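Local atomic coordinates of E2A dna-binding protein (Human adenovirus 5, PDB entry 2WB0), a protein that binds single-stranded DNA and, by forming multimers, unwinds the template without ATP during strand-displacement replication of the viral genome. Residues A[16-21]-A[315-320]; A[44-49]-A[308-313]; A[75-80]-A[91-96]. One frame throughout, in Å; residues are numbered along the deposited sequence.

Interaction 1: A[16-21]-A[315-320]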
loop_
_atom_site.group_PDB
_atom_site.type_symbol
_atom_site.label_atom_id
_atom_site.label_comp_id
_atom_site.label_asym_id
_atom_site.label_seq_id
_atom_site.Cartn_x
_atom_site.Cartn_y
_atom_site.Cartn_z
ATOM N N ARG A 16 2.709 5.000 -26.936
ATOM C CA ARG A 16 3.425 6.058 -27.609
ATOM C C ARG A 16 2.550 7.312 -27.813
ATOM O O ARG A 16 3.031 8.430 -27.666
ATOM C CB ARG A 16 4.034 5.556 -28.941
ATOM C CG ARG A 16 4.812 6.640 -29.684
ATOM C CD ARG A 16 5.874 7.314 -28.770
ATOM N NE ARG A 16 7.196 6.793 -29.037
ATOM C CZ ARG A 16 8.019 7.280 -29.956
ATOM N NH1 ARG A 16 7.666 8.315 -30.704
ATOM N NH2 ARG A 16 9.201 6.720 -30.119
ATOM N N ALA A 17 1.275 7.117 -28.101
ATOM C CA ALA A 17 0.329 8.252 -28.244
ATOM C C ALA A 17 0.334 9.125 -26.963
ATOM O O ALA A 17 0.505 10.347 -26.990
ATOM C CB ALA A 17 -1.056 7.712 -28.472
ATOM N N LEU A 18 0.170 8.447 -25.821
ATOM C CA LEU A 18 0.313 9.074 -24.515
ATOM C C LEU A 18 1.623 9.752 -24.299
ATOM O O LEU A 18 1.683 10.900 -23.872
ATOM C CB LEU A 18 0.007 8.001 -23.425
ATOM C CG LEU A 18 -1.322 7.830 -22.729
ATOM C CD1 LEU A 18 -2.605 8.632 -23.119
ATOM C CD2 LEU A 18 -1.652 6.347 -22.401
ATOM N N MET A 19 2.726 9.086 -24.615
ATOM C CA MET A 19 4.033 9.626 -24.320
ATOM C C MET A 19 4.316 10.801 -25.248
ATOM O O MET A 19 5.068 11.730 -24.882
ATOM C CB MET A 19 5.125 8.552 -24.539
ATOM C CG MET A 19 5.035 7.345 -23.563
ATOM S SD MET A 19 6.469 6.256 -23.612
ATOM C CE MET A 19 6.212 5.331 -25.123
ATOM N N ASP A 20 3.755 10.745 -26.464
ATOM C CA ASP A 20 3.974 11.873 -27.391
ATOM C C ASP A 20 3.191 13.088 -26.836
ATOM O O ASP A 20 3.771 14.137 -26.612
ATOM C CB ASP A 20 3.465 11.507 -28.789
ATOM C CG ASP A 20 4.392 10.532 -29.525
ATOM O OD1 ASP A 20 5.629 10.513 -29.245
ATOM O OD2 ASP A 20 3.847 9.803 -30.380
ATOM N N LYS A 21 1.893 12.897 -26.586
ATOM C CA LYS A 21 0.988 13.962 -26.126
ATOM C C LYS A 21 1.502 14.639 -24.858
ATOM O O LYS A 21 1.412 15.865 -24.696
ATOM C CB LYS A 21 -0.404 13.393 -25.901
ATOM C CG LYS A 21 -1.408 14.403 -25.277
ATOM C CD LYS A 21 -2.811 13.840 -25.316
ATOM C CE LYS A 21 -3.838 14.791 -24.666
ATOM N NZ LYS A 21 -5.057 14.016 -24.589
ATOM N N SER A 315 -9.554 8.673 -19.305
ATOM C CA SER A 315 -10.811 9.176 -19.902
ATOM C C SER A 315 -10.557 10.374 -20.801
ATOM O O SER A 315 -11.358 10.649 -21.712
ATOM C CB SER A 315 -11.836 9.576 -18.819
ATOM O OG SER A 315 -11.498 10.860 -18.254
ATOM N N GLU A 316 -9.469 11.108 -20.552
ATOM C CA GLU A 316 -9.113 12.222 -21.393
ATOM C C GLU A 316 -8.376 11.735 -22.641
ATOM O O GLU A 316 -8.069 12.537 -23.514
ATOM C CB GLU A 316 -8.259 13.273 -20.655
ATOM C CG GLU A 316 -9.003 13.918 -19.457
ATOM C CD GLU A 316 -8.153 14.827 -18.595
ATOM O OE1 GLU A 316 -6.988 15.127 -18.930
ATOM O OE2 GLU A 316 -8.689 15.270 -17.553
ATOM N N ASN A 317 -8.133 10.431 -22.740
ATOM C CA ASN A 317 -7.352 9.921 -23.888
ATOM C C ASN A 317 -7.969 8.801 -24.664
ATOM O O ASN A 317 -7.581 8.572 -25.805
ATOM C CB ASN A 317 -5.964 9.526 -23.429
ATOM C CG ASN A 317 -5.169 10.693 -23.023
ATOM O OD1 ASN A 317 -5.106 11.062 -21.848
ATOM N ND2 ASN A 317 -4.557 11.306 -23.966
ATOM N N PHE A 318 -8.914 8.112 -24.039
ATOM C CA PHE A 318 -9.587 6.959 -24.590
ATOM C C PHE A 318 -11.030 7.131 -24.283
ATOM O O PHE A 318 -11.386 7.831 -23.322
ATOM C CB PHE A 318 -9.039 5.632 -24.013
ATOM C CG PHE A 318 -7.590 5.440 -24.293
ATOM C CD1 PHE A 318 -6.624 5.977 -23.431
ATOM C CD2 PHE A 318 -7.164 4.801 -25.461
ATOM C CE1 PHE A 318 -5.242 5.885 -23.704
ATOM C CE2 PHE A 318 -5.796 4.703 -25.736
ATOM C CZ PHE A 318 -4.826 5.230 -24.839
ATOM N N THR A 319 -11.903 6.515 -25.080
ATOM C CA THR A 319 -13.324 6.752 -24.811
ATOM C C THR A 319 -14.008 5.687 -23.928
ATOM O O THR A 319 -15.066 5.968 -23.379
ATOM C CB THR A 319 -14.125 7.093 -26.118
ATOM O OG1 THR A 319 -14.374 5.886 -26.822
ATOM C CG2 THR A 319 -13.301 8.088 -27.037
ATOM N N GLU A 320 -13.423 4.490 -23.776
ATOM C CA GLU A 320 -13.844 3.538 -22.724
ATOM C C GLU A 320 -12.658 3.225 -21.810
ATOM O O GLU A 320 -11.495 3.326 -22.236
ATOM C CB GLU A 320 -14.318 2.193 -23.259
ATOM C CG GLU A 320 -15.788 2.091 -23.388
ATOM C CD GLU A 320 -16.150 2.231 -24.823
ATOM O OE1 GLU A 320 -16.802 3.236 -25.189
ATOM O OE2 GLU A 320 -15.726 1.346 -25.603
#
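Leu-18 and Lys-21, one turn apart at the C-terminal end of helix 7-21, meet Asn-317 and Phe-318 in the loop that follows helix 300-315. The contact thus joins the first helix of the N-terminal all-alpha region to the loop after helix 300-315, bringing together parts of the chain almost 300 residues apart. The two delta carbons of Leu-18 divide the work. CD1 presses on the amide of Asn-317, 3.3 Å from its CG, while CD2 comes up to the Phe-318 ring at its edge, 3.8 Å from CE1 and close to the ring plane. Lys-21 and Asn-317 approach from opposite directions. With CG anti to the backbone N (chi1 174°) and the rest of the chain extended, the lysine carries its ammonium group across to the loop, where NZ lies 3.5 Å from the backbone O of Glu-316. The side chain of Glu-316 takes another course and turns its carboxylate to Trp-49 on helix 40-53.

Further out, Phe-318 is held by ring contacts: it is stacked on Trp-314 and meets Phe-82 with the ring planes inclined at about 55°. Its own CG lies anti to the carbonyl carbon and beside the backbone N, which sets the far end of the ring against the leucine. There CE1 is the ring atom nearest to both branches of Leu-18, for CD1, besides its contact with Asn-317, comes within 3.9 Å of Phe-318 CE1.

Interaction 2: A[44-49]-A[308-313]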
loop_
_atom_site.group_PDB
_atom_site.type_symbol
_atom_site.label_atom_id
_atom_site.label_comp_id
_atom_site.label_asym_id
_atom_site.label_seq_id
_atom_site.Cartn_x
_atom_site.Cartn_y
_atom_site.Cartn_z
ATOM N N ALA A 44 6.121 9.207 -16.005
ATOM C CA ALA A 44 6.404 10.542 -16.589
ATOM C C ALA A 44 5.166 11.118 -17.303
ATOM O O ALA A 44 4.878 12.321 -17.204
ATOM C CB ALA A 44 7.615 10.486 -17.489
ATOM N N VAL A 45 4.380 10.261 -17.950
ATOM C CA VAL A 45 3.072 10.687 -18.424
ATOM C C VAL A 45 2.195 11.247 -17.268
ATOM O O VAL A 45 1.627 12.395 -17.319
ATOM C CB VAL A 45 2.343 9.527 -19.139
ATOM C CG1 VAL A 45 0.917 9.889 -19.444
ATOM C CG2 VAL A 45 3.119 9.141 -20.452
ATOM N N CYS A 46 2.123 10.461 -16.195
ATOM C CA CYS A 46 1.236 10.830 -15.124
ATOM C C CYS A 46 1.718 12.144 -14.464
ATOM O O CYS A 46 0.905 13.006 -14.141
ATOM C CB CYS A 46 1.217 9.673 -14.121
ATOM S SG CYS A 46 0.385 8.195 -14.775
ATOM N N LYS A 47 3.026 12.253 -14.210
ATOM C CA LYS A 47 3.577 13.400 -13.507
ATOM C C LYS A 47 3.347 14.644 -14.367
ATOM O O LYS A 47 2.968 15.715 -13.889
ATOM C CB LYS A 47 5.084 13.187 -13.278
ATOM C CG LYS A 47 5.807 14.332 -12.539
ATOM C CD LYS A 47 5.256 14.538 -11.092
ATOM C CE LYS A 47 6.004 15.663 -10.238
ATOM N NZ LYS A 47 5.729 15.486 -8.721
ATOM N N THR A 48 3.553 14.495 -15.671
ATOM C CA THR A 48 3.273 15.596 -16.580
ATOM C C THR A 48 1.792 16.025 -16.527
ATOM O O THR A 48 1.502 17.245 -16.429
ATOM C CB THR A 48 3.781 15.300 -18.042
ATOM O OG1 THR A 48 5.146 14.905 -17.962
ATOM C CG2 THR A 48 3.741 16.535 -18.910
ATOM N N TRP A 49 0.872 15.047 -16.518
ATOM C CA TRP A 49 -0.562 15.349 -16.452
ATOM C C TRP A 49 -0.942 16.041 -15.099
ATOM O O TRP A 49 -1.738 17.008 -15.043
ATOM C CB TRP A 49 -1.361 14.081 -16.741
ATOM C CG TRP A 49 -2.870 14.173 -16.534
ATOM C CD1 TRP A 49 -3.790 14.589 -17.452
ATOM C CD2 TRP A 49 -3.619 13.766 -15.381
ATOM N NE1 TRP A 49 -5.065 14.494 -16.942
ATOM C CE2 TRP A 49 -4.995 13.971 -15.677
ATOM C CE3 TRP A 49 -3.268 13.258 -14.111
ATOM C CZ2 TRP A 49 -6.034 13.708 -14.747
ATOM C CZ3 TRP A 49 -4.311 12.975 -13.192
ATOM C CH2 TRP A 49 -5.680 13.194 -13.521
ATOM N N VAL A 308 -7.839 6.497 -8.998
ATOM C CA VAL A 308 -8.955 7.350 -9.495
ATOM C C VAL A 308 -8.469 8.403 -10.452
ATOM O O VAL A 308 -9.108 8.644 -11.505
ATOM C CB VAL A 308 -9.851 7.907 -8.294
ATOM C CG1 VAL A 308 -10.905 8.952 -8.826
ATOM C CG2 VAL A 308 -10.469 6.818 -7.557
ATOM N N MET A 309 -7.307 8.986 -10.181
ATOM C CA MET A 309 -6.825 10.018 -11.052
ATOM C C MET A 309 -6.309 9.363 -12.367
ATOM O O MET A 309 -6.389 9.984 -13.436
ATOM C CB MET A 309 -5.739 10.861 -10.361
ATOM C CG MET A 309 -6.381 11.660 -9.176
ATOM S SD MET A 309 -5.206 12.740 -8.387
ATOM C CE MET A 309 -5.111 14.103 -9.540
ATOM N N VAL A 310 -5.776 8.148 -12.290
ATOM C CA VAL A 310 -5.420 7.469 -13.577
ATOM C C VAL A 310 -6.695 7.259 -14.437
ATOM O O VAL A 310 -6.671 7.433 -15.694
ATOM C CB VAL A 310 -4.576 6.171 -13.341
ATOM C CG1 VAL A 310 -4.587 5.224 -14.576
ATOM C CG2 VAL A 310 -3.122 6.550 -13.047
ATOM N N ARG A 311 -7.783 6.885 -13.798
ATOM C CA ARG A 311 -9.023 6.661 -14.524
ATOM C C ARG A 311 -9.400 7.997 -15.235
ATOM O O ARG A 311 -9.740 7.988 -16.416
ATOM C CB ARG A 311 -10.117 6.092 -13.603
ATOM C CG ARG A 311 -9.886 4.698 -13.097
ATOM C CD ARG A 311 -11.010 4.186 -12.200
ATOM N NE ARG A 311 -10.898 2.777 -11.841
ATOM C CZ ARG A 311 -11.374 2.228 -10.737
ATOM N NH1 ARG A 311 -11.996 2.973 -9.794
ATOM N NH2 ARG A 311 -11.154 0.934 -10.526
ATOM N N SER A 312 -9.241 9.145 -14.563
ATOM C CA SER A 312 -9.470 10.441 -15.193
ATOM C C SER A 312 -8.570 10.718 -16.388
ATOM O O SER A 312 -9.046 11.126 -17.440
ATOM C CB SER A 312 -9.383 11.610 -14.194
ATOM O OG SER A 312 -10.496 11.522 -13.332
ATOM N N LEU A 313 -7.278 10.504 -16.217
ATOM C CA LEU A 313 -6.275 10.680 -17.276
ATOM C C LEU A 313 -6.614 9.814 -18.456
ATOM O O LEU A 313 -6.502 10.283 -19.630
ATOM C CB LEU A 313 -4.859 10.312 -16.747
ATOM C CG LEU A 313 -3.630 10.147 -17.650
ATOM C CD1 LEU A 313 -3.516 11.212 -18.732
ATOM C CD2 LEU A 313 -2.305 10.177 -16.712
#
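Trp-49 lies with its indole across Leu-313, and this pair carries most of the contact between helices 40-53 and 300-315. The leucine covers one face of the ring system: its CB sits 3.8 Å above the plane, over the centre, and its CD1 makes a CH-pi contact with the five-membered ring, 3.8 Å from that centroid and 20° off the normal. Both residues have CG anti to the backbone N (chi1 172° for Trp-49), which sends each side chain out toward the other helix, and the two slide past each other in opposite directions rather than meeting head on.

The six-membered ring reaches further along helix 300-315. Its CH2 comes within 3.3 Å of the backbone O of Met-309, which approaches obliquely. Trp-49 CZ3 lies 3.8 Å from Met-309 CB, and the methionine, bent at its last torsion, folds back to bring its CE to the same ring carbon. Ser-312 CB adds a contact to Trp-49 CZ2. At the other end of the indole, NE1 is satisfied by a hydrogen bond to Glu-316 OE1, one turn beyond Ser-312, which helps fix the rotation of the ring.

Leu-313 CD2 turns to helix 40-53 itself, where it meets Cys-46 SG at 3.9 Å and Val-45 CG1 at 4.2 Å. Cys-46 SG also touches Val-310 CG2, and Cys-46 packs on Met-71 of helix 64-83. No hydrogen bond links the two segments, and packing does most of the joining. The segment axes pass 11.2 Å apart at an angle of 86°, a nearly perpendicular crossing bridged by large side chains. This is characteristic of orthogonal helix packing, here joining a helix of the N-terminal all-alpha region to the late helix 300-315.

Interaction 3: A[75-80]-A[91-96]; sequences LQAYLQ and EPTGCA
An ST turn at Thr-93 leads into strand 95-99, and the residue before it, Pro-92, packs against one face of helix 64-83. The pyrrolidine ring fits among three helix side chains spaced over about one turn. Its CG lies 3.5 Å from Ala-77 CB, tighter than usual for two carbons, and 3.4 Å from Gln-80 OE1. Gln-76 and Gln-80 both cross the proline obliquely with extended chains; the amide of Gln-76 ends beside Pro-92 CB. The small side chain of Ala-77 lets the loop come close, with the CA of Ala-77 5.2 Å from that of Pro-92, and Thr-93 CG2 packs on Ala-77 CB at 3.6 Å.

The turn itself is built round the carboxylate of Glu-91, whose chi2 of -79° folds it back over the loop. Its OE1 accepts from Gly-94 N on the syn side (2.8 Å), whereas OE2 is gripped twice: Thr-93 OG1 donates to it on the syn side at 2.7 Å, and Thr-93 N approaches from above the carboxylate plane. In the ST turn proper, Thr-93 OG1 in its turn accepts from Cys-95 N. That hydroxyl therefore relays between the glutamate and the start of the strand, which pairs antiparallel with strand 216-220 through Ala-96 and Met-219. Arg-222 NH1 donates to Glu-91 O, while Ala-77 and Thr-93 both touch Met-324.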
loop_
_atom_site.group_PDB
_atom_site.type_symbol
_atom_site.label_atom_id
_atom_site.label_comp_id
_atom_site.label_asym_id
_atom_site.label_seq_id
_atom_site.Cartn_x
_atom_site.Cartn_y
_atom_site.Cartn_z
ATOM N N LEU A 75 -1.593 3.054 -14.654
ATOM C CA LEU A 75 -1.652 3.378 -16.071
ATOM C C LEU A 75 -1.168 2.169 -16.880
ATOM O O LEU A 75 -1.803 1.717 -17.837
ATOM C CB LEU A 75 -0.703 4.528 -16.344
ATOM C CG LEU A 75 -0.978 5.472 -17.544
ATOM C CD1 LEU A 75 0.202 6.212 -18.122
ATOM C CD2 LEU A 75 -2.156 5.180 -18.571
ATOM N N GLN A 76 -0.046 1.632 -16.456
ATOM C CA GLN A 76 0.407 0.350 -16.982
ATOM C C GLN A 76 -0.659 -0.721 -17.000
ATOM O O GLN A 76 -0.826 -1.425 -18.001
ATOM C CB GLN A 76 1.650 -0.145 -16.212
ATOM C CG GLN A 76 2.347 -1.318 -17.032
ATOM C CD GLN A 76 3.421 -2.015 -16.274
ATOM O OE1 GLN A 76 4.553 -2.186 -16.758
ATOM N NE2 GLN A 76 3.104 -2.381 -15.080
ATOM N N ALA A 77 -1.391 -0.880 -15.913
ATOM C CA ALA A 77 -2.397 -1.901 -15.898
ATOM C C ALA A 77 -3.513 -1.629 -16.918
ATOM O O ALA A 77 -4.088 -2.583 -17.496
ATOM C CB ALA A 77 -2.978 -2.022 -14.487
ATOM N N TYR A 78 -3.860 -0.351 -17.079
ATOM C CA TYR A 78 -4.958 0.002 -18.028
ATOM C C TYR A 78 -4.498 -0.205 -19.469
ATOM O O TYR A 78 -5.252 -0.737 -20.300
ATOM C CB TYR A 78 -5.467 1.430 -17.775
ATOM C CG TYR A 78 -6.487 1.413 -16.654
ATOM C CD1 TYR A 78 -7.733 0.760 -16.816
ATOM C CD2 TYR A 78 -6.234 2.057 -15.461
ATOM C CE1 TYR A 78 -8.694 0.711 -15.770
ATOM C CE2 TYR A 78 -7.196 2.024 -14.382
ATOM C CZ TYR A 78 -8.399 1.328 -14.541
ATOM O OH TYR A 78 -9.299 1.269 -13.537
ATOM N N LEU A 79 -3.257 0.134 -19.739
ATOM C CA LEU A 79 -2.674 -0.075 -21.060
ATOM C C LEU A 79 -2.594 -1.550 -21.422
ATOM O O LEU A 79 -3.017 -1.950 -22.513
ATOM C CB LEU A 79 -1.271 0.523 -21.086
ATOM C CG LEU A 79 -0.759 1.737 -21.816
ATOM C CD1 LEU A 79 -1.720 2.529 -22.787
ATOM C CD2 LEU A 79 -0.027 2.626 -20.868
ATOM N N GLN A 80 -2.137 -2.382 -20.483
ATOM C CA GLN A 80 -2.135 -3.829 -20.677
ATOM C C GLN A 80 -3.553 -4.371 -20.922
ATOM O O GLN A 80 -3.775 -5.150 -21.876
ATOM C CB GLN A 80 -1.491 -4.511 -19.455
ATOM C CG GLN A 80 0.008 -4.300 -19.431
ATOM C CD GLN A 80 0.681 -5.064 -18.248
ATOM O OE1 GLN A 80 0.014 -5.772 -17.496
ATOM N NE2 GLN A 80 1.993 -4.898 -18.103
ATOM N N GLU A 91 1.954 -9.088 -12.357
ATOM C CA GLU A 91 0.677 -8.353 -12.227
ATOM C C GLU A 91 1.103 -6.884 -12.132
ATOM O O GLU A 91 1.977 -6.588 -11.384
ATOM C CB GLU A 91 -0.115 -8.839 -11.025
ATOM C CG GLU A 91 -1.527 -8.251 -10.911
ATOM C CD GLU A 91 -1.447 -6.817 -10.322
ATOM O OE1 GLU A 91 -0.546 -6.578 -9.455
ATOM O OE2 GLU A 91 -2.234 -5.966 -10.716
ATOM N N PRO A 92 0.533 -5.979 -12.946
ATOM C CA PRO A 92 1.094 -4.595 -13.084
ATOM C C PRO A 92 0.829 -3.668 -11.894
ATOM O O PRO A 92 1.681 -2.813 -11.602
ATOM C CB PRO A 92 0.361 -4.004 -14.314
ATOM C CG PRO A 92 -0.951 -4.835 -14.357
ATOM C CD PRO A 92 -0.579 -6.232 -13.869
ATOM N N THR A 93 -0.324 -3.788 -11.233
ATOM C CA THR A 93 -0.597 -2.764 -10.146
ATOM C C THR A 93 0.325 -2.904 -8.958
ATOM O O THR A 93 0.647 -1.904 -8.303
ATOM C CB THR A 93 -2.066 -2.743 -9.650
ATOM O OG1 THR A 93 -2.382 -3.944 -8.957
ATOM C CG2 THR A 93 -3.116 -2.512 -10.901
ATOM N N GLY A 94 0.696 -4.145 -8.646
ATOM C CA GLY A 94 1.498 -4.459 -7.451
ATOM C C GLY A 94 0.672 -4.284 -6.194
ATOM O O GLY A 94 1.229 -3.998 -5.130
ATOM N N CYS A 95 -0.661 -4.386 -6.319
ATOM C CA CYS A 95 -1.585 -4.144 -5.225
ATOM C C CYS A 95 -2.579 -5.307 -5.162
ATOM O O CYS A 95 -2.568 -6.193 -6.061
ATOM C CB CYS A 95 -2.420 -2.870 -5.461
ATOM S SG CYS A 95 -1.564 -1.337 -5.481
ATOM N N ALA A 96 -3.396 -5.324 -4.097
ATOM C CA ALA A 96 -4.502 -6.295 -3.866
ATOM C C ALA A 96 -5.617 -5.580 -3.076
ATOM O O ALA A 96 -5.434 -4.470 -2.584
ATOM C CB ALA A 96 -4.043 -7.629 -3.132
#

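How the interactions relate
Helix 64-83 links the three contacts: it belongs to interaction 3 and is touched by side chains of interactions 1 and 2. Along the chain, interaction 3 is nested inside the loop closed by interaction 2, and that one inside the loop closed by interaction 1. Interactions 1 and 2 have centres about 10 Å apart and touch through Val-45 CG2, which packs on Met-19 CA at 4.0 Å. Leu-18 CD2 joins interaction 1 to interaction 3 at Leu-79 CD1, 3.8 Å away. Between interactions 2 and 3, with centres about 14 Å apart, Arg-311 NE probably bonds to Tyr-78 OH at 2.8 Å, and Cys-46 SG packs on Leu-75. All three lie away from both zinc sites.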